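PDB 5DN7: protein FAM179B, which binds microtubules and promotes their polymerization through its TOG regions, of which this chain is the second, and is involved in ciliogenesis and required for regulation of cilium length. Local coordinates for residues R142-L147 / P181-D186; F185-A190 / L203-V208. One frame throughout, in Å; residues are numbered along the deposited sequence.

Contact 1: R142-L147 / P181-D186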
loop_
_atom_site.group_PDB
_atom_site.type_symbol
_atom_site.label_atom_id
_atom_site.label_comp_id
_atom_site.label_asym_id
_atom_site.label_seq_id
_atom_site.Cartn_x
_atom_site.Cartn_y
_atom_site.Cartn_z
ATOM N N ARG A 142 9.938 -1.796 6.816
ATOM C CA ARG A 142 9.156 -3.004 7.121
ATOM C C ARG A 142 7.928 -3.180 6.192
ATOM O O ARG A 142 7.802 -4.197 5.460
ATOM C CB ARG A 142 8.695 -2.975 8.585
ATOM C CG ARG A 142 9.573 -3.802 9.522
ATOM C CD ARG A 142 8.876 -4.120 10.860
ATOM N NE ARG A 142 8.097 -5.360 10.806
ATOM C CZ ARG A 142 7.291 -5.787 11.779
ATOM N NH1 ARG A 142 7.146 -5.069 12.892
ATOM N NH2 ARG A 142 6.623 -6.928 11.637
ATOM N N VAL A 143 7.047 -2.174 6.231
ATOM C CA VAL A 143 5.853 -2.115 5.371
ATOM C C VAL A 143 6.228 -2.446 3.932
ATOM O O VAL A 143 5.632 -3.328 3.323
ATOM C CB VAL A 143 5.177 -0.733 5.401
ATOM C CG1 VAL A 143 4.058 -0.643 4.331
ATOM C CG2 VAL A 143 4.621 -0.424 6.769
ATOM N N LEU A 144 7.255 -1.776 3.409
ATOM C CA LEU A 144 7.617 -1.948 2.011
ATOM C C LEU A 144 8.158 -3.338 1.693
ATOM O O LEU A 144 7.910 -3.834 0.608
ATOM C CB LEU A 144 8.633 -0.896 1.562
ATOM C CG LEU A 144 8.176 0.566 1.433
ATOM C CD1 LEU A 144 9.187 1.407 0.635
ATOM C CD2 LEU A 144 6.791 0.659 0.822
ATOM N N SER A 145 8.894 -3.970 2.599
ATOM C CA SER A 145 9.423 -5.313 2.285
ATOM C C SER A 145 8.283 -6.345 2.204
ATOM O O SER A 145 8.159 -7.149 1.200
ATOM C CB SER A 145 10.462 -5.729 3.326
ATOM O OG SER A 145 11.522 -4.782 3.358
ATOM N N LEU A 146 7.425 -6.276 3.232
ATOM C CA LEU A 146 6.232 -7.109 3.207
ATOM C C LEU A 146 5.480 -6.879 1.901
ATOM O O LEU A 146 5.189 -7.801 1.172
ATOM C CB LEU A 146 5.321 -6.821 4.399
ATOM C CG LEU A 146 5.962 -7.099 5.757
ATOM C CD1 LEU A 146 4.953 -6.944 6.897
ATOM C CD2 LEU A 146 6.598 -8.489 5.750
ATOM N N LEU A 147 5.226 -5.617 1.597
ATOM C CA LEU A 147 4.419 -5.239 0.452
ATOM C C LEU A 147 5.022 -5.656 -0.878
ATOM O O LEU A 147 4.307 -6.036 -1.796
ATOM C CB LEU A 147 4.206 -3.729 0.473
ATOM C CG LEU A 147 3.227 -3.173 -0.542
ATOM C CD1 LEU A 147 1.869 -3.905 -0.422
ATOM C CD2 LEU A 147 3.078 -1.677 -0.311
ATOM N N PRO A 181 19.794 0.182 -1.405
ATOM C CA PRO A 181 20.209 -0.922 -2.291
ATOM C C PRO A 181 19.195 -2.061 -2.328
ATOM O O PRO A 181 18.808 -2.541 -3.399
ATOM C CB PRO A 181 21.529 -1.406 -1.666
ATOM C CG PRO A 181 22.097 -0.183 -1.031
ATOM C CD PRO A 181 20.905 0.618 -0.525
ATOM N N LYS A 182 18.758 -2.477 -1.148
ATOM C CA LYS A 182 17.815 -3.570 -1.053
ATOM C C LYS A 182 16.572 -3.199 -1.836
ATOM O O LYS A 182 16.093 -3.967 -2.665
ATOM C CB LYS A 182 17.473 -3.876 0.407
ATOM C CG LYS A 182 16.562 -5.090 0.582
ATOM C CD LYS A 182 16.399 -5.474 2.061
ATOM C CE LYS A 182 15.510 -4.471 2.807
ATOM N NZ LYS A 182 15.314 -4.837 4.255
ATOM N N LEU A 183 16.098 -1.983 -1.586
ATOM C CA LEU A 183 14.900 -1.460 -2.206
ATOM C C LEU A 183 15.030 -1.502 -3.728
ATOM O O LEU A 183 14.156 -2.029 -4.413
ATOM C CB LEU A 183 14.636 -0.038 -1.704
ATOM C CG LEU A 183 13.213 0.499 -1.752
ATOM C CD1 LEU A 183 12.219 -0.517 -1.214
ATOM C CD2 LEU A 183 13.142 1.793 -0.936
ATOM N N SER A 184 16.130 -0.991 -4.263
ATOM C CA SER A 184 16.267 -0.953 -5.711
ATOM C C SER A 184 16.379 -2.355 -6.327
ATOM O O SER A 184 15.934 -2.570 -7.459
ATOM C CB SER A 184 17.468 -0.114 -6.118
ATOM O OG SER A 184 18.655 -0.641 -5.579
ATOM N N PHE A 185 16.967 -3.299 -5.597
ATOM C CA PHE A 185 17.021 -4.670 -6.096
ATOM C C PHE A 185 15.654 -5.315 -6.070
ATOM O O PHE A 185 15.327 -6.116 -6.938
ATOM C CB PHE A 185 18.010 -5.518 -5.286
ATOM C CG PHE A 185 19.429 -5.411 -5.769
ATOM C CD1 PHE A 185 20.103 -4.203 -5.730
ATOM C CD2 PHE A 185 20.090 -6.517 -6.250
ATOM C CE1 PHE A 185 21.405 -4.090 -6.177
ATOM C CE2 PHE A 185 21.402 -6.415 -6.682
ATOM C CZ PHE A 185 22.051 -5.192 -6.647
ATOM N N ASP A 186 14.863 -4.981 -5.059
ATOM C CA ASP A 186 13.506 -5.495 -4.951
ATOM C C ASP A 186 12.596 -4.875 -6.018
ATOM O O ASP A 186 11.613 -5.489 -6.434
ATOM C CB ASP A 186 12.914 -5.225 -3.558
ATOM C CG ASP A 186 13.466 -6.161 -2.478
ATOM O OD1 ASP A 186 14.063 -7.213 -2.812
ATOM O OD2 ASP A 186 13.270 -5.851 -1.276
#

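Contact 2: F185-A190 / L203-V208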
loop_
_atom_site.group_PDB
_atom_site.type_symbol
_atom_site.label_atom_id
_atom_site.label_comp_id
_atom_site.label_asym_id
_atom_site.label_seq_id
_atom_site.Cartn_x
_atom_site.Cartn_y
_atom_site.Cartn_z
ATOM N N PHE A 185 16.967 -3.299 -5.597
ATOM C CA PHE A 185 17.021 -4.670 -6.096
ATOM C C PHE A 185 15.654 -5.315 -6.070
ATOM O O PHE A 185 15.327 -6.116 -6.938
ATOM C CB PHE A 185 18.010 -5.518 -5.286
ATOM C CG PHE A 185 19.429 -5.411 -5.769
ATOM C CD1 PHE A 185 20.103 -4.203 -5.730
ATOM C CD2 PHE A 185 20.090 -6.517 -6.250
ATOM C CE1 PHE A 185 21.405 -4.090 -6.177
ATOM C CE2 PHE A 185 21.402 -6.415 -6.682
ATOM C CZ PHE A 185 22.051 -5.192 -6.647
ATOM N N ASP A 186 14.863 -4.981 -5.059
ATOM C CA ASP A 186 13.506 -5.495 -4.951
ATOM C C ASP A 186 12.596 -4.875 -6.018
ATOM O O ASP A 186 11.613 -5.489 -6.434
ATOM C CB ASP A 186 12.914 -5.225 -3.558
ATOM C CG ASP A 186 13.466 -6.161 -2.478
ATOM O OD1 ASP A 186 14.063 -7.213 -2.812
ATOM O OD2 ASP A 186 13.270 -5.851 -1.276
ATOM N N LEU A 187 12.921 -3.664 -6.463
ATOM C CA LEU A 187 12.043 -2.942 -7.397
ATOM C C LEU A 187 12.450 -3.150 -8.846
ATOM O O LEU A 187 11.645 -2.986 -9.743
ATOM C CB LEU A 187 12.034 -1.445 -7.085
ATOM C CG LEU A 187 11.114 -0.962 -5.960
ATOM C CD1 LEU A 187 11.354 0.514 -5.734
ATOM C CD2 LEU A 187 9.640 -1.204 -6.315
ATOM N N ALA A 188 13.707 -3.507 -9.070
ATOM C CA ALA A 188 14.222 -3.688 -10.424
ATOM C C ALA A 188 13.402 -4.654 -11.316
ATOM O O ALA A 188 13.340 -4.435 -12.521
ATOM C CB ALA A 188 15.681 -4.152 -10.359
ATOM N N PRO A 189 12.764 -5.703 -10.745
ATOM C CA PRO A 189 11.971 -6.546 -11.652
ATOM C C PRO A 189 10.786 -5.822 -12.290
ATOM O O PRO A 189 10.311 -6.219 -13.354
ATOM C CB PRO A 189 11.475 -7.671 -10.742
ATOM C CG PRO A 189 12.495 -7.743 -9.665
ATOM C CD PRO A 189 12.930 -6.345 -9.428
ATOM N N ALA A 190 10.308 -4.762 -11.650
ATOM C CA ALA A 190 9.189 -4.026 -12.212
ATOM C C ALA A 190 9.630 -3.255 -13.465
ATOM O O ALA A 190 8.812 -2.906 -14.323
ATOM C CB ALA A 190 8.607 -3.092 -11.170
ATOM N N LEU A 203 10.199 3.176 -13.320
ATOM C CA LEU A 203 11.139 4.219 -13.719
ATOM C C LEU A 203 10.992 5.451 -12.812
ATOM O O LEU A 203 11.994 6.022 -12.370
ATOM C CB LEU A 203 10.938 4.589 -15.199
ATOM C CG LEU A 203 11.323 3.448 -16.166
ATOM C CD1 LEU A 203 10.692 3.637 -17.545
ATOM C CD2 LEU A 203 12.845 3.289 -16.290
ATOM N N GLU A 204 9.758 5.851 -12.504
ATOM C CA GLU A 204 9.596 6.948 -11.534
ATOM C C GLU A 204 10.224 6.611 -10.187
ATOM O O GLU A 204 10.906 7.460 -9.551
ATOM C CB GLU A 204 8.119 7.288 -11.326
ATOM C CG GLU A 204 7.456 7.910 -12.537
ATOM C CD GLU A 204 8.005 9.303 -12.895
ATOM O OE1 GLU A 204 7.736 10.285 -12.159
ATOM O OE2 GLU A 204 8.693 9.413 -13.939
ATOM N N ALA A 205 10.001 5.368 -9.748
ATOM C CA ALA A 205 10.574 4.936 -8.490
ATOM C C ALA A 205 12.088 5.026 -8.561
ATOM O O ALA A 205 12.712 5.477 -7.616
ATOM C CB ALA A 205 10.138 3.528 -8.127
ATOM N N PHE A 206 12.675 4.627 -9.684
ATOM C CA PHE A 206 14.127 4.687 -9.808
ATOM C C PHE A 206 14.637 6.138 -9.816
ATOM O O PHE A 206 15.711 6.406 -9.284
ATOM C CB PHE A 206 14.601 3.905 -11.044
ATOM C CG PHE A 206 15.102 2.490 -10.698
ATOM C CD1 PHE A 206 14.245 1.554 -10.132
ATOM C CD2 PHE A 206 16.434 2.136 -10.878
ATOM C CE1 PHE A 206 14.702 0.273 -9.771
ATOM C CE2 PHE A 206 16.906 0.864 -10.502
ATOM C CZ PHE A 206 16.033 -0.065 -9.962
ATOM N N ALA A 207 13.871 7.072 -10.382
ATOM C CA ALA A 207 14.245 8.483 -10.291
ATOM C C ALA A 207 14.303 8.923 -8.828
ATOM O O ALA A 207 15.272 9.594 -8.396
ATOM C CB ALA A 207 13.264 9.370 -11.080
ATOM N N VAL A 208 13.286 8.535 -8.055
ATOM C CA VAL A 208 13.299 8.883 -6.631
ATOM C C VAL A 208 14.435 8.197 -5.842
ATOM O O VAL A 208 15.029 8.792 -4.925
ATOM C CB VAL A 208 11.960 8.550 -5.952
ATOM C CG1 VAL A 208 11.992 9.004 -4.497
ATOM C CG2 VAL A 208 10.825 9.246 -6.683
#

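Contact 1: R142-L147 / P181-D186
L144 and L183 meet through a single pair of methyl groups, CD1 of L144 lying 4.0 Å from CD1 of L183, with the two side chains set obliquely to one another. L144 leaves its helix toward the other segment and presents one branch of its isopropyl group. L183 reaches it differently: its CB departs along the flank of helix 180-187, and with CG opposite the backbone N (chi1 -156°) and chi2 at 46°, CD1 is carried back across to L144. The pair is buried, and both leucines also touch F178, in the loop just before helix 180-187, while C166 and S169 of helix 156-172 lie against L144 and L170 of the same helix against L183.

Beside this apolar pair lies a looser polar one. K182 sends its chain toward helix 140-148, and a bend at chi3 (73°) turns the last two atoms alongside the hydroxyl of S145, where NZ stands 3.9 Å from OG and CE of the lysine 4.0 Å from the same OG. The separation is too long for a hydrogen bond. The hydroxyl is engaged within its own helix, hydrogen-bonded to the carbonyl oxygen of Q141, one turn earlier.

Helix 140-148 of the predicted HEAT 7 repeat thus faces helix 180-187 of HEAT 8, neighbours along the TOG solenoid. Their chemistry is divided: dispersion between two methyls holds the buried side, whereas at the exposed side the ammonium group of K182 probably adds no more than a weak electrostatic attraction to the serine oxygen.

Contact 2: F185-A190 / L203-V208
The phenyl ring of F206 points its outer edge at the backbone of L187 and A188, with A188 N and L187 CB both near the ring plane at that edge. CE1 of F206 lies 4.0 Å from A188 N, and CZ of F206 is 4.1 Å from the methyl CB of A188, so the ring abuts the chain rather than stacking on it. L221 and A224 of helix 219-226 also touch the ring. Next to this edge L187 extends across to helix 196-213: with CG beside its backbone N (chi1 -82°), it brings CD1 to 4.0 Å from CB of A205, while its own CB stays 4.2 Å from F206 CE1. A leucine in place of F206 would probably leave a gap beside L187 and A188, because its shorter side chain lacks the far ring edge that reaches them. All four touching residues are buried, and the contact joins the two helices of the predicted HEAT 8 repeat. L148 of helix 140-148 touches L187 and I167 of helix 156-172 touches A205, linking this pair to the preceding repeat, while helix 219-226 follows it along the chain.

Helix 180-187 takes part in both contacts, meeting helix 140-148 in contact 1 and helix 196-213 in contact 2. The first runs between predicted HEAT repeats and is only partly buried, so a leucine pair is accompanied by a solvent-facing lysine near a serine. The second lies within one repeat, is fully buried and is wholly apolar in its side chains, with an aromatic edge where contact 1 has a polar, exposed side. Their centres are about 10 Å apart, and they touch directly where S184 O packs 3.5 Å from F206 CZ. Together they tie one short helix both along the solenoid and to its partner helix.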